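Local structure of uncharacterized protein Rv2277c (Mycobacterium tuberculosis, 5VUG) at residues Lys252-Asp255 with Asp256-Ala260; Ser272-Ala275 with Ala276-Trp279. The protein is uncharacterized but has a TIM-barrel glycerophosphodiester phosphodiesterase domain, and so probably hydrolyses phosphoric diesters. All blocks are in the same frame, centred on the assembly; numbering follows the deposited sequence.

Interaction 1: residues Lys252-Asp255 with Asp256-Ala260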
ATOM      1  N   LYS A 252     -13.505  -0.148 -18.255  1.00 13.81           N
ATOM      2  CA  LYS A 252     -13.735  -1.192 -19.256  1.00 17.14           C
ATOM      3  C   LYS A 252     -15.140  -1.766 -19.237  1.00 19.15           C
ATOM      4  O   LYS A 252     -15.729  -1.966 -20.302  1.00 21.53           O
ATOM      5  CB  LYS A 252     -12.744  -2.351 -19.061  1.00 21.17           C
ATOM      6  CG  LYS A 252     -11.283  -1.932 -19.011  1.00 31.57           C
ATOM      7  CD  LYS A 252     -10.371  -3.128 -18.781  1.00 38.19           C
ATOM      8  CE  LYS A 252      -9.138  -2.715 -18.003  1.00 41.71           C
ATOM      9  NZ  LYS A 252      -9.548  -2.148 -16.681  1.00 42.78           N
ATOM     10  N   THR A 253     -15.685  -2.060 -18.061  1.00 16.06           N
ATOM     11  CA  THR A 253     -16.953  -2.766 -17.948  1.00 15.39           C
ATOM     12  C   THR A 253     -18.068  -1.789 -17.610  1.00 16.41           C
ATOM     13  O   THR A 253     -17.828  -0.679 -17.128  1.00 16.01           O
ATOM     14  CB  THR A 253     -16.880  -3.823 -16.843  1.00 17.61           C
ATOM     15  OG1 THR A 253     -16.739  -3.170 -15.573  1.00 18.35           O
ATOM     16  CG2 THR A 253     -15.691  -4.735 -17.057  1.00 19.99           C
ATOM     17  N   VAL A 254     -19.305  -2.227 -17.854  1.00 19.54           N
ATOM     18  CA  VAL A 254     -20.447  -1.432 -17.416  1.00 17.06           C
ATOM     19  C   VAL A 254     -20.410  -1.231 -15.907  1.00 16.25           C
ATOM     20  O   VAL A 254     -20.839  -0.192 -15.401  1.00 15.62           O
ATOM     21  CB  VAL A 254     -21.786  -2.024 -17.911  1.00 19.55           C
ATOM     22  CG1 VAL A 254     -22.113  -3.318 -17.182  1.00 23.34           C
ATOM     23  CG2 VAL A 254     -22.901  -1.014 -17.729  1.00 21.71           C
ATOM     24  N   ASP A 255     -19.865  -2.196 -15.165  1.00 16.88           N
ATOM     25  CA  ASP A 255     -19.742  -2.027 -13.723  1.00 18.48           C
ATOM     26  C   ASP A 255     -18.773  -0.904 -13.383  1.00 17.52           C
ATOM     27  O   ASP A 255     -19.025  -0.113 -12.464  1.00 18.62           O
ATOM     28  CB  ASP A 255     -19.303  -3.351 -13.108  1.00 23.65           C
ATOM     29  CG  ASP A 255     -20.202  -4.490 -13.526  1.00 35.00           C
ATOM     30  OD1 ASP A 255     -21.340  -4.561 -13.011  1.00 37.08           O
ATOM     31  OD2 ASP A 255     -19.797  -5.278 -14.411  1.00 37.56           O
ATOM     32  N   ASP A 256     -17.675  -0.804 -14.132  1.00 15.16           N
ATOM     33  CA  ASP A 256     -16.771   0.331 -13.977  1.00 14.82           C
ATOM     34  C   ASP A 256     -17.500   1.641 -14.242  1.00 12.95           C
ATOM     35  O   ASP A 256     -17.354   2.613 -13.490  1.00 13.48           O
ATOM     36  CB  ASP A 256     -15.601   0.201 -14.951  1.00 14.74           C
ATOM     37  CG  ASP A 256     -14.686  -0.969 -14.644  1.00 16.54           C
ATOM     38  OD1 ASP A 256     -14.647  -1.441 -13.482  1.00 18.17           O
ATOM     39  OD2 ASP A 256     -13.970  -1.390 -15.582  1.00 18.09           O
ATOM     40  N   TYR A 257     -18.263   1.700 -15.339  1.00 12.97           N
ATOM     41  CA  TYR A 257     -19.000   2.923 -15.645  1.00 11.75           C
ATOM     42  C   TYR A 257     -19.992   3.269 -14.542  1.00 12.26           C
ATOM     43  O   TYR A 257     -20.088   4.430 -14.132  1.00 13.20           O
ATOM     44  CB  TYR A 257     -19.708   2.817 -16.995  1.00 12.41           C
ATOM     45  CG  TYR A 257     -20.482   4.073 -17.323  1.00 11.83           C
ATOM     46  CD1 TYR A 257     -19.823   5.237 -17.728  1.00 13.09           C
ATOM     47  CD2 TYR A 257     -21.865   4.113 -17.188  1.00 14.38           C
ATOM     48  CE1 TYR A 257     -20.526   6.397 -18.003  1.00 13.23           C
ATOM     49  CE2 TYR A 257     -22.574   5.255 -17.464  1.00 13.01           C
ATOM     50  CZ  TYR A 257     -21.909   6.394 -17.872  1.00 12.55           C
ATOM     51  OH  TYR A 257     -22.640   7.518 -18.143  1.00 15.97           O
ATOM     52  N   ARG A 258     -20.728   2.275 -14.036  1.00 13.22           N
ATOM     53  CA  ARG A 258     -21.699   2.544 -12.981  1.00 13.33           C
ATOM     54  C   ARG A 258     -21.033   3.104 -11.734  1.00 13.62           C
ATOM     55  O   ARG A 258     -21.568   4.023 -11.097  1.00 14.56           O
ATOM     56  CB  ARG A 258     -22.467   1.271 -12.644  1.00 13.90           C
ATOM     57  CG  ARG A 258     -23.404   0.879 -13.748  1.00 14.94           C
ATOM     58  CD  ARG A 258     -24.064  -0.458 -13.492  1.00 17.12           C
ATOM     59  NE  ARG A 258     -24.852  -0.836 -14.654  1.00 17.66           N
ATOM     60  CZ  ARG A 258     -25.306  -2.059 -14.893  1.00 20.28           C
ATOM     61  NH1 ARG A 258     -25.055  -3.042 -14.040  1.00 22.76           N
ATOM     62  NH2 ARG A 258     -26.017  -2.293 -15.990  1.00 21.74           N
ATOM     63  N   LEU A 259     -19.870   2.563 -11.363  1.00 14.14           N
ATOM     64  CA  LEU A 259     -19.146   3.103 -10.217  1.00 15.56           C
ATOM     65  C   LEU A 259     -18.758   4.559 -10.456  1.00 13.97           C
ATOM     66  O   LEU A 259     -19.020   5.427  -9.614  1.00 17.21           O
ATOM     67  CB  LEU A 259     -17.921   2.240  -9.909  1.00 16.23           C
ATOM     68  CG  LEU A 259     -16.956   2.761  -8.842  1.00 19.57           C
ATOM     69  CD1 LEU A 259     -17.644   2.898  -7.481  1.00 21.44           C
ATOM     70  CD2 LEU A 259     -15.758   1.842  -8.746  1.00 21.05           C
ATOM     71  N   ALA A 260     -18.152   4.846 -11.615  1.00 12.48           N
ATOM     72  CA  ALA A 260     -17.725   6.209 -11.937  1.00 11.58           C
ATOM     73  C   ALA A 260     -18.899   7.178 -11.913  1.00 12.79           C
ATOM     74  O   ALA A 260     -18.782   8.308 -11.418  1.00 13.54           O
ATOM     75  CB  ALA A 260     -17.087   6.228 -13.327  1.00 11.37           C
TER
HETATM   76  O   HOH W   1     -12.188  -3.346 -15.350  1.00 29.78           O
HETATM   77  O   HOH W   2     -15.750  -4.564 -13.508  1.00 33.98           O
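T253 and D256 bond to each other in both directions. D256 N donates a hydrogen bond to T253 OG1 at 2.9 Å. In return, T253 N donates to D256 OD2 at 3.1 Å. This bond is almost straight (N-H...O 171°), but it meets OD2 from above the carboxylate plane, 47° out of it. OD2 also accepts from K252 N at 3.0 Å, through its anti lone pair. T253 OG1 sits between its own N and carbonyl carbon (chi1 66°), which turns it to D256 N.

A water bridges D256 OD2 and K252 NZ; NZ also bonds to A250 O. On the other oxygen, D256 OD1 accepts from H207 NE2. The buried carboxylate is therefore held at both oxygens.

One turn on, V254 CG2 packs over a face of the R258 guanidinium, 3.6 Å from R258 NE. D255 OD1 lies 4.1 Å from R258 NH1, well out of the guanidinium plane, so any attraction is probably one of charge alone. Backbone bonds, such as R258 N to V254 O at 2.8 Å, carry the helix onward. The reciprocal T253-D256 pair is a capping box, at the N-terminus of helix 254-263 in a beta-alpha-beta unit of the TIM barrel.

Interaction 2: residues Ser272-Ala275 with Ala276-Trp279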
ATOM      1  N   SER A 272     -12.975   1.678 -25.857  1.00 11.78           N
ATOM      2  CA  SER A 272     -13.965   1.509 -26.920  1.00 12.59           C
ATOM      3  C   SER A 272     -15.040   2.578 -26.830  1.00 12.80           C
ATOM      4  O   SER A 272     -16.061   2.388 -26.152  1.00 14.70           O
ATOM      5  CB  SER A 272     -14.600   0.122 -26.875  1.00 13.21           C
ATOM      6  OG  SER A 272     -15.579  -0.010 -27.889  1.00 16.16           O
ATOM      7  N   PRO A 273     -14.856   3.701 -27.518  1.00 13.15           N
ATOM      8  CA  PRO A 273     -15.952   4.671 -27.655  1.00 13.90           C
ATOM      9  C   PRO A 273     -17.245   4.052 -28.159  1.00 14.20           C
ATOM     10  O   PRO A 273     -18.327   4.488 -27.753  1.00 14.29           O
ATOM     11  CB  PRO A 273     -15.371   5.684 -28.646  1.00 12.78           C
ATOM     12  CG  PRO A 273     -13.895   5.676 -28.313  1.00 12.70           C
ATOM     13  CD  PRO A 273     -13.580   4.224 -28.042  1.00 12.85           C
ATOM     14  N   LEU A 274     -17.168   3.031 -29.021  1.00 15.47           N
ATOM     15  CA  LEU A 274     -18.391   2.399 -29.507  1.00 18.93           C
ATOM     16  C   LEU A 274     -19.139   1.688 -28.383  1.00 19.32           C
ATOM     17  O   LEU A 274     -20.369   1.810 -28.274  1.00 18.96           O
ATOM     18  CB  LEU A 274     -18.074   1.450 -30.667  1.00 17.94           C
ATOM     19  CG  LEU A 274     -17.761   2.160 -31.988  1.00 20.47           C
ATOM     20  CD1 LEU A 274     -17.138   1.206 -33.011  1.00 21.56           C
ATOM     21  CD2 LEU A 274     -19.030   2.808 -32.552  1.00 21.40           C
ATOM     22  N   ALA A 275     -18.422   0.942 -27.534  1.00 17.09           N
ATOM     23  CA  ALA A 275     -19.070   0.313 -26.387  1.00 17.64           C
ATOM     24  C   ALA A 275     -19.613   1.358 -25.425  1.00 18.35           C
ATOM     25  O   ALA A 275     -20.702   1.189 -24.860  1.00 18.66           O
ATOM     26  CB  ALA A 275     -18.086  -0.607 -25.666  1.00 18.11           C
ATOM     27  N   ALA A 276     -18.873   2.457 -25.241  1.00 17.84           N
ATOM     28  CA  ALA A 276     -19.272   3.486 -24.285  1.00 17.91           C
ATOM     29  C   ALA A 276     -20.550   4.196 -24.714  1.00 17.74           C
ATOM     30  O   ALA A 276     -21.314   4.651 -23.854  1.00 18.40           O
ATOM     31  CB  ALA A 276     -18.136   4.489 -24.071  1.00 18.84           C
ATOM     32  N   GLN A 277     -20.795   4.293 -26.026  1.00 19.28           N
ATOM     33  CA  GLN A 277     -22.061   4.830 -26.525  1.00 19.08           C
ATOM     34  C   GLN A 277     -23.252   4.149 -25.865  1.00 19.04           C
ATOM     35  O   GLN A 277     -24.250   4.804 -25.549  1.00 22.65           O
ATOM     36  CB  GLN A 277     -22.169   4.615 -28.036  1.00 25.40           C
ATOM     37  CG  GLN A 277     -21.542   5.669 -28.900  1.00 28.20           C
ATOM     38  CD  GLN A 277     -21.921   5.496 -30.361  1.00 30.65           C
ATOM     39  OE1 GLN A 277     -22.050   4.373 -30.851  1.00 32.44           O
ATOM     40  NE2 GLN A 277     -22.121   6.608 -31.058  1.00 34.49           N
ATOM     41  N   GLN A 278     -23.168   2.830 -25.660  1.00 18.67           N
ATOM     42  CA  GLN A 278     -24.278   2.085 -25.077  1.00 19.23           C
ATOM     43  C   GLN A 278     -24.525   2.445 -23.620  1.00 18.18           C
ATOM     44  O   GLN A 278     -25.607   2.153 -23.100  1.00 19.70           O
ATOM     45  CB  GLN A 278     -24.028   0.582 -25.198  1.00 20.64           C
ATOM     46  CG  GLN A 278     -23.751   0.136 -26.616  1.00 25.70           C
ATOM     47  CD  GLN A 278     -24.909   0.430 -27.541  1.00 33.62           C
ATOM     48  OE1 GLN A 278     -26.060   0.125 -27.224  1.00 34.75           O
ATOM     49  NE2 GLN A 278     -24.616   1.037 -28.686  1.00 35.93           N
ATOM     50  N   TRP A 279     -23.554   3.063 -22.951  1.00 16.41           N
ATOM     51  CA  TRP A 279     -23.723   3.446 -21.559  1.00 17.30           C
ATOM     52  C   TRP A 279     -24.539   4.716 -21.403  1.00 15.47           C
ATOM     53  O   TRP A 279     -24.941   5.048 -20.280  1.00 16.28           O
ATOM     54  CB  TRP A 279     -22.355   3.659 -20.919  1.00 16.16           C
ATOM     55  CG  TRP A 279     -21.512   2.431 -20.869  1.00 17.27           C
ATOM     56  CD1 TRP A 279     -21.925   1.131 -20.993  1.00 20.60           C
ATOM     57  CD2 TRP A 279     -20.098   2.387 -20.680  1.00 17.11           C
ATOM     58  NE1 TRP A 279     -20.846   0.285 -20.887  1.00 21.28           N
ATOM     59  CE2 TRP A 279     -19.713   1.034 -20.693  1.00 21.61           C
ATOM     60  CE3 TRP A 279     -19.118   3.367 -20.501  1.00 18.25           C
ATOM     61  CZ2 TRP A 279     -18.385   0.634 -20.532  1.00 22.46           C
ATOM     62  CZ3 TRP A 279     -17.805   2.974 -20.332  1.00 19.53           C
ATOM     63  CH2 TRP A 279     -17.448   1.617 -20.354  1.00 20.25           C
TER
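The short helix 273-277 follows strand 267-270 of the barrel and starts with a serine N-cap. S272 OG accepts from A275 N at 3.0 Å, with an N-H...O angle of 163°. The same OG is hydrogen-bonded to D22 OD1, and D22 OD2 is hydrogen-bonded to L274 N. D22 thus supports both the capping side chain and the first turn.

The backbone closes that turn. A276 N donates to S272 O at 3.0 Å, and Q277 N donates to P273 O at the same length of 3.0 Å. The next bond spans three residues, not four: Q278 N reaches A275 O at 3.1 Å, from above the carbonyl plane, 55° out of it.

L274 and Q277 lie side by side and point the same way. L274 CD2 is 3.8 Å from Q277 OE1. Q277 CB rests on L274 O at 3.3 Å. The Q277 chain is extended beyond CG, and its NE2 makes a weak hydrogen bond to A37 O. Q278 CB lies 3.4 Å from A275 O. Its chain then bends at chi2 (-61°), and OE1 is hydrogen-bonded to H281 NE2.

A275 O sits over one face of the W279 ring, offset toward its rim and 4.1 Å from W279 NE1. The buried A276 packs against I13 and V270 on strands 12-16 and 267-270. This is an N-capped helical turn packed against the strands of a TIM barrel.

Going from the N terminus, strand 245-249 leads into interaction 1, where helix 254-263 begins. Strand 267-270 follows, and interaction 2 lies on the short helix after it. Each contact closes one local turn. They come in series, neither nested nor crossed, with centres about 11 Å apart. They also touch each other. The rings of Y257 and W279 stack, with Y257 CD1 3.4 Å from W279 CE3. W279 CZ2 packs near the backbone oxygens of K252 and T253, and W279 NE1 near V254 CB. W279 also touches V270. The indole therefore ties the start of helix 254-263 to strand 267-270 and the C-terminal segment.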